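Local coordinates for diguanylate cyclase (Xanthomonas campestris pv. campestris, PDB 5H5O), which binds cyclic GMP through the cyclic nucleotide-binding domain described here and, as a whole protein with a GGDEF domain, probably makes cyclic di-GMP from two GTP, at residues A8-F13 and L113-V118; Q27-R32 and Q38-V43; G45-D50 and E64-L69; R100-D103 and M108-H111. All coordinates share one frame; numbering follows the deposited sequence.

Contact 1 of 4, residues A8-F13 and L113-V118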
loop_
_atom_site.group_PDB
_atom_site.type_symbol
_atom_site.label_atom_id
_atom_site.label_comp_id
_atom_site.label_asym_id
_atom_site.label_seq_id
_atom_site.Cartn_x
_atom_site.Cartn_y
_atom_site.Cartn_z
ATOM N N ALA A 8 2.720 13.943 -13.849
ATOM C CA ALA A 8 2.014 15.118 -14.379
ATOM C C ALA A 8 0.505 14.814 -14.476
ATOM O O ALA A 8 -0.346 15.612 -14.075
ATOM C CB ALA A 8 2.572 15.503 -15.736
ATOM N N GLU A 9 0.193 13.637 -14.999
ATOM C CA GLU A 9 -1.183 13.173 -15.090
ATOM C C GLU A 9 -1.898 13.181 -13.729
ATOM O O GLU A 9 -3.005 13.703 -13.592
ATOM C CB GLU A 9 -1.176 11.752 -15.644
ATOM C CG GLU A 9 -2.525 11.116 -15.709
ATOM C CD GLU A 9 -2.441 9.701 -16.267
ATOM O OE1 GLU A 9 -1.521 8.944 -15.862
ATOM O OE2 GLU A 9 -3.282 9.375 -17.128
ATOM N N GLU A 10 -1.260 12.587 -12.727
ATOM C CA GLU A 10 -1.805 12.618 -11.371
ATOM C C GLU A 10 -2.055 14.045 -10.866
ATOM O O GLU A 10 -3.125 14.350 -10.317
ATOM C CB GLU A 10 -0.883 11.860 -10.412
ATOM C CG GLU A 10 -0.859 10.352 -10.640
ATOM C CD GLU A 10 0.257 9.659 -9.865
ATOM O OE1 GLU A 10 1.075 10.352 -9.218
ATOM O OE2 GLU A 10 0.313 8.414 -9.896
ATOM N N LEU A 11 -1.066 14.917 -11.057
ATOM C CA LEU A 11 -1.164 16.280 -10.562
ATOM C C LEU A 11 -2.403 16.919 -11.149
ATOM O O LEU A 11 -3.210 17.458 -10.408
ATOM C CB LEU A 11 0.079 17.098 -10.936
ATOM C CG LEU A 11 0.936 17.746 -9.847
ATOM C CD1 LEU A 11 0.799 17.031 -8.503
ATOM C CD2 LEU A 11 2.420 17.822 -10.302
ATOM N N ALA A 12 -2.560 16.824 -12.469
ATOM C CA ALA A 12 -3.697 17.435 -13.147
ATOM C C ALA A 12 -5.028 16.818 -12.707
ATOM O O ALA A 12 -5.980 17.544 -12.389
ATOM C CB ALA A 12 -3.556 17.340 -14.673
ATOM N N PHE A 13 -5.099 15.485 -12.696
ATOM C CA PHE A 13 -6.358 14.821 -12.356
ATOM C C PHE A 13 -6.748 14.915 -10.882
ATOM O O PHE A 13 -7.928 15.094 -10.573
ATOM C CB PHE A 13 -6.405 13.372 -12.864
ATOM C CG PHE A 13 -6.760 13.269 -14.319
ATOM C CD1 PHE A 13 -8.061 13.513 -14.748
ATOM C CD2 PHE A 13 -5.791 12.971 -15.267
ATOM C CE1 PHE A 13 -8.401 13.441 -16.102
ATOM C CE2 PHE A 13 -6.117 12.887 -16.627
ATOM C CZ PHE A 13 -7.431 13.123 -17.047
ATOM N N LEU A 113 -1.546 3.819 -6.393
ATOM C CA LEU A 113 -1.591 3.023 -5.162
ATOM C C LEU A 113 -0.358 2.133 -5.037
ATOM O O LEU A 113 0.169 1.878 -3.946
ATOM C CB LEU A 113 -2.857 2.162 -5.139
ATOM C CG LEU A 113 -4.161 2.922 -4.916
ATOM C CD1 LEU A 113 -5.379 1.997 -5.080
ATOM C CD2 LEU A 113 -4.171 3.589 -3.542
ATOM N N ARG A 114 0.078 1.628 -6.175
ATOM C CA ARG A 114 1.282 0.832 -6.252
ATOM C C ARG A 114 2.494 1.642 -5.779
ATOM O O ARG A 114 3.272 1.178 -4.938
ATOM C CB ARG A 114 1.458 0.388 -7.698
ATOM C CG ARG A 114 2.546 -0.595 -7.926
ATOM C CD ARG A 114 2.254 -1.349 -9.200
ATOM N NE ARG A 114 3.390 -2.164 -9.592
ATOM C CZ ARG A 114 3.497 -2.745 -10.780
ATOM N NH1 ARG A 114 2.527 -2.595 -11.680
ATOM N NH2 ARG A 114 4.572 -3.468 -11.065
ATOM N N ARG A 115 2.650 2.853 -6.320
ATOM C CA ARG A 115 3.717 3.734 -5.881
ATOM C C ARG A 115 3.596 4.083 -4.398
ATOM O O ARG A 115 4.602 4.213 -3.721
ATOM C CB ARG A 115 3.784 5.010 -6.726
ATOM C CG ARG A 115 4.133 4.775 -8.180
ATOM C CD ARG A 115 4.948 5.953 -8.755
ATOM N NE ARG A 115 4.572 7.244 -8.177
ATOM C CZ ARG A 115 3.427 7.865 -8.436
ATOM N NH1 ARG A 115 2.540 7.297 -9.249
ATOM N NH2 ARG A 115 3.156 9.033 -7.860
ATOM N N SER A 116 2.374 4.211 -3.892
ATOM C CA SER A 116 2.172 4.457 -2.466
ATOM C C SER A 116 2.739 3.341 -1.585
ATOM O O SER A 116 3.450 3.603 -0.607
ATOM C CB SER A 116 0.679 4.613 -2.160
ATOM O OG SER A 116 0.194 5.844 -2.650
ATOM N N ILE A 117 2.387 2.101 -1.917
ATOM C CA ILE A 117 2.861 0.931 -1.170
ATOM C C ILE A 117 4.388 0.897 -1.051
ATOM O O ILE A 117 4.916 0.686 0.034
ATOM C CB ILE A 117 2.372 -0.370 -1.812
ATOM C CG1 ILE A 117 0.879 -0.531 -1.554
ATOM C CG2 ILE A 117 3.129 -1.578 -1.241
ATOM C CD1 ILE A 117 0.191 -1.471 -2.532
ATOM N N VAL A 118 5.083 1.120 -2.165
ATOM C CA VAL A 118 6.534 1.189 -2.147
ATOM C C VAL A 118 7.013 2.264 -1.166
ATOM O O VAL A 118 7.879 2.004 -0.334
ATOM C CB VAL A 118 7.118 1.489 -3.535
ATOM C CG1 VAL A 118 8.629 1.631 -3.435
ATOM C CG2 VAL A 118 6.737 0.387 -4.541
#
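The two helices that carry Glu10 and Arg115 stand well apart, their closest pair of alpha carbons being Glu10 CA and Leu113 CA at 11.4 Å, so two long side chains reaching from opposite directions make the whole connection. Arg115 presents the end of its guanidinium, NH1 and NH2, to the carboxylate of Glu10 and takes one oxygen with each nitrogen. The bond from NH1 of Arg115 to OE2 of Glu10 is short, 2.6 Å, and almost straight at 174°; the acceptor lies practically in the guanidinium plane. NH2 of Arg115 gives a more bent bond to OE1 of Glu10, 2.8 Å long, and meets that oxygen at its syn lone pair. With the two planar groups only 26° apart, this is a bidentate salt bridge, and its two bonds resist rotation of either group about its last torsion. Glu10 runs out fully extended beyond CG, whereas Arg115 bends at chi2 and chi3, which turns its flat end to the carboxylate. In the cyclic nucleotide-binding fold the beta roll is flanked by helices, and here the bridge ties helix 8-17, before the roll, to the long helix 106-121 after it, which also packs against the second subunit through Leu113 and Ile117. Each side of the pair has a further partner near the start of helix 8-17: OE1 of Glu10 also accepts the backbone N-H of Thr7, and NH2 of Arg115 makes a weak bond to the carbonyl oxygen of Leu5. Along helix 106-121, the side chain of Glu10 rests on Phe112.

Contact 2 of 4, residues Q27-R32 and Q38-V43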
loop_
_atom_site.group_PDB
_atom_site.type_symbol
_atom_site.label_atom_id
_atom_site.label_comp_id
_atom_site.label_asym_id
_atom_site.label_seq_id
_atom_site.Cartn_x
_atom_site.Cartn_y
_atom_site.Cartn_z
ATOM N N GLN A 27 1.010 27.779 10.068
ATOM C CA GLN A 27 -0.286 27.169 10.358
ATOM C C GLN A 27 -0.256 25.646 10.330
ATOM O O GLN A 27 0.394 25.034 9.486
ATOM C CB GLN A 27 -1.347 27.662 9.377
ATOM C CG GLN A 27 -1.520 29.165 9.351
ATOM C CD GLN A 27 -1.790 29.753 10.726
ATOM O OE1 GLN A 27 -2.717 29.334 11.426
ATOM N NE2 GLN A 27 -0.978 30.736 11.120
ATOM N N ALA A 28 -0.992 25.037 11.249
ATOM C CA ALA A 28 -1.133 23.596 11.258
ATOM C C ALA A 28 -2.221 23.193 10.268
ATOM O O ALA A 28 -3.245 23.875 10.142
ATOM C CB ALA A 28 -1.474 23.116 12.655
ATOM N N LEU A 29 -1.979 22.100 9.552
ATOM C CA LEU A 29 -2.977 21.502 8.676
ATOM C C LEU A 29 -3.738 20.432 9.457
ATOM O O LEU A 29 -4.973 20.356 9.409
ATOM C CB LEU A 29 -2.298 20.886 7.458
ATOM C CG LEU A 29 -3.210 20.237 6.422
ATOM C CD1 LEU A 29 -4.098 21.300 5.780
ATOM C CD2 LEU A 29 -2.366 19.498 5.369
ATOM N N PHE A 30 -2.984 19.607 10.177
ATOM C CA PHE A 30 -3.570 18.682 11.134
ATOM C C PHE A 30 -2.572 18.228 12.203
ATOM O O PHE A 30 -1.351 18.350 12.033
ATOM C CB PHE A 30 -4.216 17.467 10.445
ATOM C CG PHE A 30 -3.297 16.712 9.525
ATOM C CD1 PHE A 30 -2.318 15.872 10.026
ATOM C CD2 PHE A 30 -3.444 16.812 8.161
ATOM C CE1 PHE A 30 -1.489 15.173 9.181
ATOM C CE2 PHE A 30 -2.635 16.111 7.315
ATOM C CZ PHE A 30 -1.650 15.284 7.822
ATOM N N GLU A 31 -3.113 17.713 13.306
ATOM C CA GLU A 31 -2.308 17.251 14.427
ATOM C C GLU A 31 -2.111 15.756 14.389
ATOM O O GLU A 31 -2.989 15.008 13.931
ATOM C CB GLU A 31 -2.979 17.623 15.749
ATOM C CG GLU A 31 -3.252 19.106 15.891
ATOM C CD GLU A 31 -2.004 19.940 15.688
ATOM O OE1 GLU A 31 -0.913 19.507 16.122
ATOM O OE2 GLU A 31 -2.112 21.027 15.084
ATOM N N ARG A 32 -0.954 15.322 14.885
ATOM C CA ARG A 32 -0.651 13.906 14.983
ATOM C C ARG A 32 -1.663 13.228 15.899
ATOM O O ARG A 32 -1.970 13.733 16.976
ATOM C CB ARG A 32 0.762 13.695 15.536
ATOM C CG ARG A 32 1.195 12.229 15.599
ATOM C CD ARG A 32 2.676 12.085 15.947
ATOM N NE ARG A 32 2.924 12.324 17.366
ATOM C CZ ARG A 32 3.405 13.459 17.865
ATOM N NH1 ARG A 32 3.587 13.574 19.176
ATOM N NH2 ARG A 32 3.712 14.473 17.057
ATOM N N GLN A 38 -8.707 12.804 4.362
ATOM C CA GLN A 38 -8.270 13.361 3.089
ATOM C C GLN A 38 -6.766 13.287 2.989
ATOM O O GLN A 38 -6.078 13.267 4.006
ATOM C CB GLN A 38 -8.727 14.811 2.929
ATOM C CG GLN A 38 -8.245 15.683 4.023
ATOM C CD GLN A 38 -9.311 15.968 5.036
ATOM O OE1 GLN A 38 -9.458 15.243 6.023
ATOM N NE2 GLN A 38 -10.066 17.041 4.810
HETATM N N MSE A 39 -6.259 13.218 1.758
HETATM C CA MSE A 39 -4.828 13.310 1.528
HETATM C C MSE A 39 -4.532 14.648 0.885
HETATM O O MSE A 39 -5.448 15.367 0.464
HETATM C CB MSE A 39 -4.332 12.208 0.602
HETATM C CG MSE A 39 -4.911 12.279 -0.796
HETATM SE SE MSE A 39 -3.964 11.060 -1.966
HETATM C CE MSE A 39 -2.308 12.051 -2.224
ATOM N N PHE A 40 -3.249 14.961 0.782
ATOM C CA PHE A 40 -2.821 16.256 0.264
ATOM C C PHE A 40 -1.642 16.160 -0.689
ATOM O O PHE A 40 -0.753 15.337 -0.509
ATOM C CB PHE A 40 -2.439 17.167 1.425
ATOM C CG PHE A 40 -3.570 17.452 2.353
ATOM C CD1 PHE A 40 -4.458 18.484 2.080
ATOM C CD2 PHE A 40 -3.763 16.681 3.492
ATOM C CE1 PHE A 40 -5.518 18.747 2.937
ATOM C CE2 PHE A 40 -4.815 16.938 4.348
ATOM C CZ PHE A 40 -5.698 17.969 4.070
ATOM N N ILE A 41 -1.624 17.028 -1.696
ATOM C CA ILE A 41 -0.420 17.199 -2.504
ATOM C C ILE A 41 0.096 18.644 -2.415
ATOM O O ILE A 41 -0.655 19.608 -2.645
ATOM C CB ILE A 41 -0.656 16.805 -3.984
ATOM C CG1 ILE A 41 -1.287 15.402 -4.088
ATOM C CG2 ILE A 41 0.641 16.879 -4.745
ATOM C CD1 ILE A 41 -2.156 15.185 -5.333
ATOM N N VAL A 42 1.369 18.794 -2.065
ATOM C CA VAL A 42 2.001 20.113 -2.076
ATOM C C VAL A 42 2.185 20.595 -3.522
ATOM O O VAL A 42 2.761 19.886 -4.353
ATOM C CB VAL A 42 3.385 20.087 -1.389
ATOM C CG1 VAL A 42 3.949 21.518 -1.210
ATOM C CG2 VAL A 42 3.318 19.351 -0.029
ATOM N N VAL A 43 1.710 21.796 -3.841
ATOM C CA VAL A 43 2.061 22.369 -5.150
ATOM C C VAL A 43 2.900 23.649 -5.049
ATOM O O VAL A 43 3.593 24.008 -5.986
ATOM C CB VAL A 43 0.849 22.581 -6.071
ATOM C CG1 VAL A 43 0.054 21.256 -6.243
ATOM C CG2 VAL A 43 -0.033 23.698 -5.561
#
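Leu29 sets a methyl group squarely on the ring of Phe40, across the interior of the beta roll of the cyclic nucleotide-binding domain, where strands 28-30 and 39-44 belong to two different antiparallel sheets. The methyl carbon CD2 of Leu29 lies 3.6 Å from the centroid of the Phe40 ring and only 9° off its normal, a well-centred CH-pi contact. The other methyl, CD1, stays near the rim of the ring, by CE1 and CZ. Phe30 meets Phe40 differently: the two side chains lie alongside, running in opposite senses, and CE2 of Phe40 comes to 3.8 Å from CE2 of Phe30, near the plane of the Phe30 ring and at its edge. Leu29 and Phe30 both face Ala82 in a classic beta bulge, with backbone bonds from both to that residue, which is consistent with both side chains pointing to the other sheet. Leu29 has CG anti to the backbone N (chi1 -179°), which sends its methyls across to that sheet. Farther out, Leu29 also packs on Phe66 and Leu90, while the strand of Phe40 is paired with Phe66 by a backbone hydrogen bond. Phe30 touches the bound cyclic GMP and makes a cation-pi contact with Arg78, a nucleotide-binding residue. That arginine is tied to the second segment as well, since its NH2 is hydrogen-bonded to the carbonyl oxygen of Gln38.

Contact 3 of 4, residues G45-D50 and E64-L69. With PCG (cyclic guanosine monophosphate), chain C.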
loop_
_atom_site.group_PDB
_atom_site.type_symbol
_atom_site.label_atom_id
_atom_site.label_comp_id
_atom_site.label_asym_id
_atom_site.label_seq_id
_atom_site.Cartn_x
_atom_site.Cartn_y
_atom_site.Cartn_z
ATOM N N GLY A 45 5.367 25.818 -1.888
ATOM C CA GLY A 45 5.808 25.969 -0.514
ATOM C C GLY A 45 6.338 24.663 0.055
ATOM O O GLY A 45 6.990 23.882 -0.642
ATOM N N GLN A 46 6.054 24.419 1.331
ATOM C CA GLN A 46 6.615 23.248 1.995
ATOM C C GLN A 46 5.822 22.846 3.231
ATOM O O GLN A 46 5.480 23.685 4.062
ATOM C CB GLN A 46 8.082 23.498 2.347
ATOM C CG GLN A 46 8.737 22.432 3.222
ATOM C CD GLN A 46 10.146 22.836 3.608
ATOM O OE1 GLN A 46 11.005 23.016 2.739
ATOM N NE2 GLN A 46 10.386 23.012 4.910
ATOM N N ILE A 47 5.525 21.552 3.345
ATOM C CA ILE A 47 4.843 21.058 4.516
ATOM C C ILE A 47 5.826 20.270 5.365
ATOM O O ILE A 47 6.596 19.466 4.841
ATOM C CB ILE A 47 3.660 20.157 4.147
ATOM C CG1 ILE A 47 2.505 20.991 3.581
ATOM C CG2 ILE A 47 3.193 19.340 5.381
ATOM C CD1 ILE A 47 2.028 22.095 4.529
ATOM N N ASP A 48 5.800 20.494 6.674
ATOM C CA ASP A 48 6.656 19.740 7.585
ATOM C C ASP A 48 5.855 18.688 8.334
ATOM O O ASP A 48 4.810 18.989 8.915
ATOM C CB ASP A 48 7.354 20.666 8.591
ATOM C CG ASP A 48 8.398 21.567 7.933
ATOM O OD1 ASP A 48 8.695 21.365 6.732
ATOM O OD2 ASP A 48 8.926 22.469 8.617
ATOM N N LEU A 49 6.355 17.460 8.312
ATOM C CA LEU A 49 5.749 16.369 9.058
ATOM C C LEU A 49 6.498 16.117 10.371
ATOM O O LEU A 49 7.707 15.883 10.378
ATOM C CB LEU A 49 5.710 15.102 8.208
ATOM C CG LEU A 49 4.993 15.268 6.870
ATOM C CD1 LEU A 49 4.951 13.941 6.108
ATOM C CD2 LEU A 49 3.597 15.829 7.084
ATOM N N ASP A 50 5.761 16.154 11.478
ATOM C CA ASP A 50 6.338 15.938 12.806
ATOM C C ASP A 50 5.834 14.616 13.387
ATOM O O ASP A 50 4.682 14.505 13.797
ATOM C CB ASP A 50 5.987 17.111 13.728
ATOM C CG ASP A 50 6.735 17.070 15.056
ATOM O OD1 ASP A 50 7.209 15.990 15.478
ATOM O OD2 ASP A 50 6.835 18.139 15.693
ATOM N N GLU A 64 5.035 16.688 -3.878
ATOM C CA GLU A 64 5.025 15.592 -2.909
ATOM C C GLU A 64 3.663 15.441 -2.239
ATOM O O GLU A 64 2.961 16.432 -2.002
ATOM C CB GLU A 64 6.138 15.760 -1.868
ATOM C CG GLU A 64 7.540 15.473 -2.408
ATOM C CD GLU A 64 8.635 15.819 -1.401
ATOM O OE1 GLU A 64 8.888 15.000 -0.495
ATOM O OE2 GLU A 64 9.231 16.917 -1.505
ATOM N N PHE A 65 3.296 14.201 -1.933
ATOM C CA PHE A 65 1.983 13.902 -1.375
ATOM C C PHE A 65 2.078 13.258 -0.004
ATOM O O PHE A 65 3.102 12.693 0.355
ATOM C CB PHE A 65 1.196 13.004 -2.325
ATOM C CG PHE A 65 1.725 11.601 -2.409
ATOM C CD1 PHE A 65 1.274 10.618 -1.529
ATOM C CD2 PHE A 65 2.652 11.253 -3.377
ATOM C CE1 PHE A 65 1.755 9.319 -1.604
ATOM C CE2 PHE A 65 3.127 9.948 -3.466
ATOM C CZ PHE A 65 2.676 8.980 -2.570
ATOM N N PHE A 66 1.013 13.375 0.771
ATOM C CA PHE A 66 0.997 12.829 2.125
ATOM C C PHE A 66 -0.434 12.727 2.581
ATOM O O PHE A 66 -1.310 13.387 2.025
ATOM C CB PHE A 66 1.789 13.719 3.092
ATOM C CG PHE A 66 1.263 15.141 3.211
ATOM C CD1 PHE A 66 0.440 15.511 4.267
ATOM C CD2 PHE A 66 1.622 16.109 2.289
ATOM C CE1 PHE A 66 -0.024 16.828 4.400
ATOM C CE2 PHE A 66 1.159 17.433 2.412
ATOM C CZ PHE A 66 0.349 17.794 3.461
ATOM N N GLY A 67 -0.676 11.906 3.597
ATOM C CA GLY A 67 -2.018 11.761 4.123
ATOM C C GLY A 67 -2.847 10.682 3.452
ATOM O O GLY A 67 -4.029 10.523 3.779
ATOM N N GLU A 68 -2.237 9.935 2.529
ATOM C CA GLU A 68 -2.966 8.877 1.811
ATOM C C GLU A 68 -3.415 7.751 2.752
ATOM O O GLU A 68 -4.432 7.118 2.502
ATOM C CB GLU A 68 -2.173 8.344 0.598
ATOM C CG GLU A 68 -1.053 7.319 0.894
ATOM C CD GLU A 68 0.154 7.907 1.622
ATOM O OE1 GLU A 68 0.170 9.127 1.886
ATOM O OE2 GLU A 68 1.096 7.144 1.920
ATOM N N LEU A 69 -2.675 7.534 3.842
ATOM C CA LEU A 69 -3.082 6.570 4.875
ATOM C C LEU A 69 -4.421 6.948 5.504
ATOM O O LEU A 69 -5.304 6.098 5.670
ATOM C CB LEU A 69 -2.025 6.453 5.983
ATOM C CG LEU A 69 -0.612 6.031 5.573
ATOM C CD1 LEU A 69 0.288 5.898 6.805
ATOM C CD2 LEU A 69 -0.629 4.728 4.770
HETATM P PA PCG C . -1.125 10.186 7.500
HETATM O O1A PCG C . -2.435 10.606 6.925
HETATM O O2A PCG C . -0.775 9.150 8.521
HETATM O "O5'" PCG C . -0.725 11.390 7.813
HETATM C "C5'" PCG C . 0.656 11.514 8.165
HETATM C "C4'" PCG C . 1.372 11.124 6.899
HETATM O "O4'" PCG C . 2.774 11.078 6.833
HETATM C "C3'" PCG C . 0.930 9.781 6.406
HETATM O "O3'" PCG C . -0.513 9.784 6.244
HETATM C "C2'" PCG C . 1.808 9.651 5.192
HETATM O "O2'" PCG C . 1.267 10.128 3.958
HETATM C "C1'" PCG C . 3.032 10.506 5.556
HETATM N N9 PCG C . 4.399 9.976 5.880
HETATM C C8 PCG C . 5.541 10.459 5.377
HETATM N N7 PCG C . 6.610 9.787 5.838
HETATM C C5 PCG C . 6.173 8.847 6.657
HETATM C C6 PCG C . 6.789 7.776 7.483
HETATM O O6 PCG C . 8.017 7.638 7.481
HETATM N N1 PCG C . 5.980 6.966 8.222
HETATM C C2 PCG C . 4.634 7.108 8.231
HETATM N N2 PCG C . 3.887 6.275 8.986
HETATM N N3 PCG C . 3.991 8.085 7.488
HETATM C C4 PCG C . 4.704 8.956 6.701
#
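Ile47 and Phe66 form the close-packed part of this contact, crossing at about a right angle in the buried interface between the two sheets of the roll. Both gamma carbons of Ile47 approach the far end of the ring, with CG2 of Ile47 3.8 Å from CZ of Phe66, off-centre and oblique. The ring gets there with CG between the backbone N and the carbonyl carbon (chi1 60°). Leu49 is looser against it: CD2 of Leu49 comes no nearer than 4.2 Å to CD1 of Phe66, while its other methyl, CD1, lies 3.6 Å from C8 of the guanine. On the outward side of this strand, NE2 of Gln46 bonds OD1 of Asp48 at 3.0 Å, on the syn lone pair of that oxygen, which lies tilted from the amide plane and also accepts from His59. Beyond Phe66 the chain turns to polar work. The ribose O2' accepts the N-H of Gly67 at 2.7 Å and donates to OE1 of Glu68 at 2.5 Å, so the hydroxyl is gripped twice. A salt bridge from OE2 of Glu68 to Arg119 steadies the carboxylate and links the sugar site to helix 106-121. Gly67, with its positive phi of 89°, directly precedes helix 68-72; this Phe-Gly-Glu turn into a short helix, followed by Arg78 and Ser79 that bind the nucleotide, is the phosphate-binding cassette of cyclic nucleotide-binding domains.

Contact 4 of 4, residues R100-D103 and M108-H111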
loop_
_atom_site.group_PDB
_atom_site.type_symbol
_atom_site.label_atom_id
_atom_site.label_comp_id
_atom_site.label_asym_id
_atom_site.label_seq_id
_atom_site.Cartn_x
_atom_site.Cartn_y
_atom_site.Cartn_z
ATOM N N ARG A 100 -14.493 8.916 -6.638
ATOM C CA ARG A 100 -14.859 9.357 -7.984
ATOM C C ARG A 100 -13.729 9.085 -8.965
ATOM O O ARG A 100 -13.961 8.629 -10.088
ATOM C CB ARG A 100 -15.230 10.847 -8.008
ATOM C CG ARG A 100 -16.667 11.134 -7.601
ATOM C CD ARG A 100 -16.916 12.616 -7.382
ATOM N NE ARG A 100 -17.655 12.856 -6.149
ATOM C CZ ARG A 100 -17.202 13.580 -5.132
ATOM N NH1 ARG A 100 -16.015 14.157 -5.204
ATOM N NH2 ARG A 100 -17.947 13.740 -4.047
ATOM N N LEU A 101 -12.505 9.353 -8.512
ATOM C CA LEU A 101 -11.291 9.176 -9.311
ATOM C C LEU A 101 -11.080 7.718 -9.712
ATOM O O LEU A 101 -10.781 7.416 -10.866
ATOM C CB LEU A 101 -10.094 9.652 -8.490
ATOM C CG LEU A 101 -8.879 10.246 -9.187
ATOM C CD1 LEU A 101 -9.274 10.939 -10.473
ATOM C CD2 LEU A 101 -8.205 11.228 -8.226
ATOM N N VAL A 102 -11.236 6.822 -8.742
ATOM C CA VAL A 102 -11.125 5.392 -8.987
ATOM C C VAL A 102 -12.101 4.977 -10.078
ATOM O O VAL A 102 -11.741 4.250 -11.000
ATOM C CB VAL A 102 -11.449 4.570 -7.717
ATOM C CG1 VAL A 102 -11.296 3.098 -7.995
ATOM C CG2 VAL A 102 -10.547 4.967 -6.585
ATOM N N ASP A 103 -13.338 5.452 -9.965
ATOM C CA ASP A 103 -14.397 5.065 -10.888
ATOM C C ASP A 103 -14.129 5.571 -12.295
ATOM O O ASP A 103 -14.419 4.886 -13.276
ATOM C CB ASP A 103 -15.757 5.583 -10.407
ATOM C CG ASP A 103 -16.228 4.900 -9.142
ATOM O OD1 ASP A 103 -15.841 3.732 -8.926
ATOM O OD2 ASP A 103 -16.977 5.531 -8.361
HETATM N N MSE A 108 -5.105 4.768 -13.567
HETATM C CA MSE A 108 -4.235 5.793 -13.008
HETATM C C MSE A 108 -4.097 5.604 -11.516
HETATM O O MSE A 108 -2.985 5.679 -10.988
HETATM C CB MSE A 108 -4.746 7.206 -13.283
HETATM C CG MSE A 108 -3.807 8.260 -12.711
HETATM SE SE MSE A 108 -4.490 10.031 -12.973
HETATM C CE MSE A 108 -5.893 10.036 -11.635
ATOM N N VAL A 109 -5.224 5.331 -10.853
ATOM C CA VAL A 109 -5.255 5.110 -9.407
ATOM C C VAL A 109 -4.436 3.880 -8.982
ATOM O O VAL A 109 -3.722 3.915 -7.977
ATOM C CB VAL A 109 -6.713 4.983 -8.893
ATOM C CG1 VAL A 109 -6.760 4.584 -7.425
ATOM C CG2 VAL A 109 -7.453 6.284 -9.108
ATOM N N ALA A 110 -4.529 2.799 -9.750
ATOM C CA ALA A 110 -3.791 1.582 -9.406
ATOM C C ALA A 110 -2.300 1.858 -9.426
ATOM O O ALA A 110 -1.552 1.416 -8.551
ATOM C CB ALA A 110 -4.142 0.430 -10.365
ATOM N N HIS A 111 -1.867 2.599 -10.443
ATOM C CA HIS A 111 -0.461 2.956 -10.555
ATOM C C HIS A 111 -0.046 3.823 -9.361
ATOM O O HIS A 111 1.027 3.625 -8.749
ATOM C CB HIS A 111 -0.211 3.663 -11.887
ATOM C CG HIS A 111 1.237 3.833 -12.216
ATOM N ND1 HIS A 111 1.897 5.038 -12.078
ATOM C CD2 HIS A 111 2.156 2.953 -12.681
ATOM C CE1 HIS A 111 3.159 4.891 -12.439
ATOM N NE2 HIS A 111 3.343 3.635 -12.810
#
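Val109 and Met108 lean against Val102 and Leu101 where two consecutive helices, 95-104 and 106-121, meet at the bend between them; the nearest alpha carbons, Val102 CA and Val109 CA, are 5.9 Å apart. Met108, present as selenomethionine, comes first. Its chain starts with CG anti to the backbone N (chi1 -179°), stays extended through chi2 and bends at chi3, which swings the terminal methyl toward Leu101. The methyl carbon CE of Met108 ends 3.7 Å from CD1 of Leu101 and nearly as close to its CG. The same side chain is wedged against Phe13 and Phe14 of helix 8-17, while Leu101 packs on Phe17 of that helix, so three helices share this small hydrophobic patch. Near the start of the second helix, the backbone N of Met108 bonds OD1 of Asp105, the residue between the two helices. Val109 follows and uses its two methyls separately. CG2 presses on main chain, 3.8 Å from CA of Val102 and 3.9 Å from the carbonyl oxygen of Leu101. CG1 of Val109 meets CG2 of Val102 at 3.9 Å, the two valines crossing at about a right angle. One residue on, Ala110 packs on Ala110 of the second subunit, which places the dimer interface beside this elbow. No hydrogen bond joins the two segments; what meets is mostly apolar side chain. Two helices separated by a sharp bend after the beta roll are the B and C helices of the cyclic nucleotide-binding fold, and this contact packs the inside of their hinge.

In the fold
Contact 3 is buried in the core of the beta roll and contact 2 beside it only partly so, with centres about 6 Å apart; both are apolar where their segments meet, share the sheet in which strands 39-44 and 65-66 are neighbours, and border the nucleotide. Contacts 1 and 4 belong to the helical layer and both use helix 106-121. Contact 4 is buried apolar packing between successive helices, whereas contact 1, partly buried, spans a wider gap with a charged pair. Met108 of contact 4 also rests on Glu9 of contact 1. The layers meet where Leu11 of contact 1 packs on Ile41 of contact 2, and Ser116 touches Phe65 and Glu68 of contact 3. Contact 4 touches neither contact 2 nor contact 3.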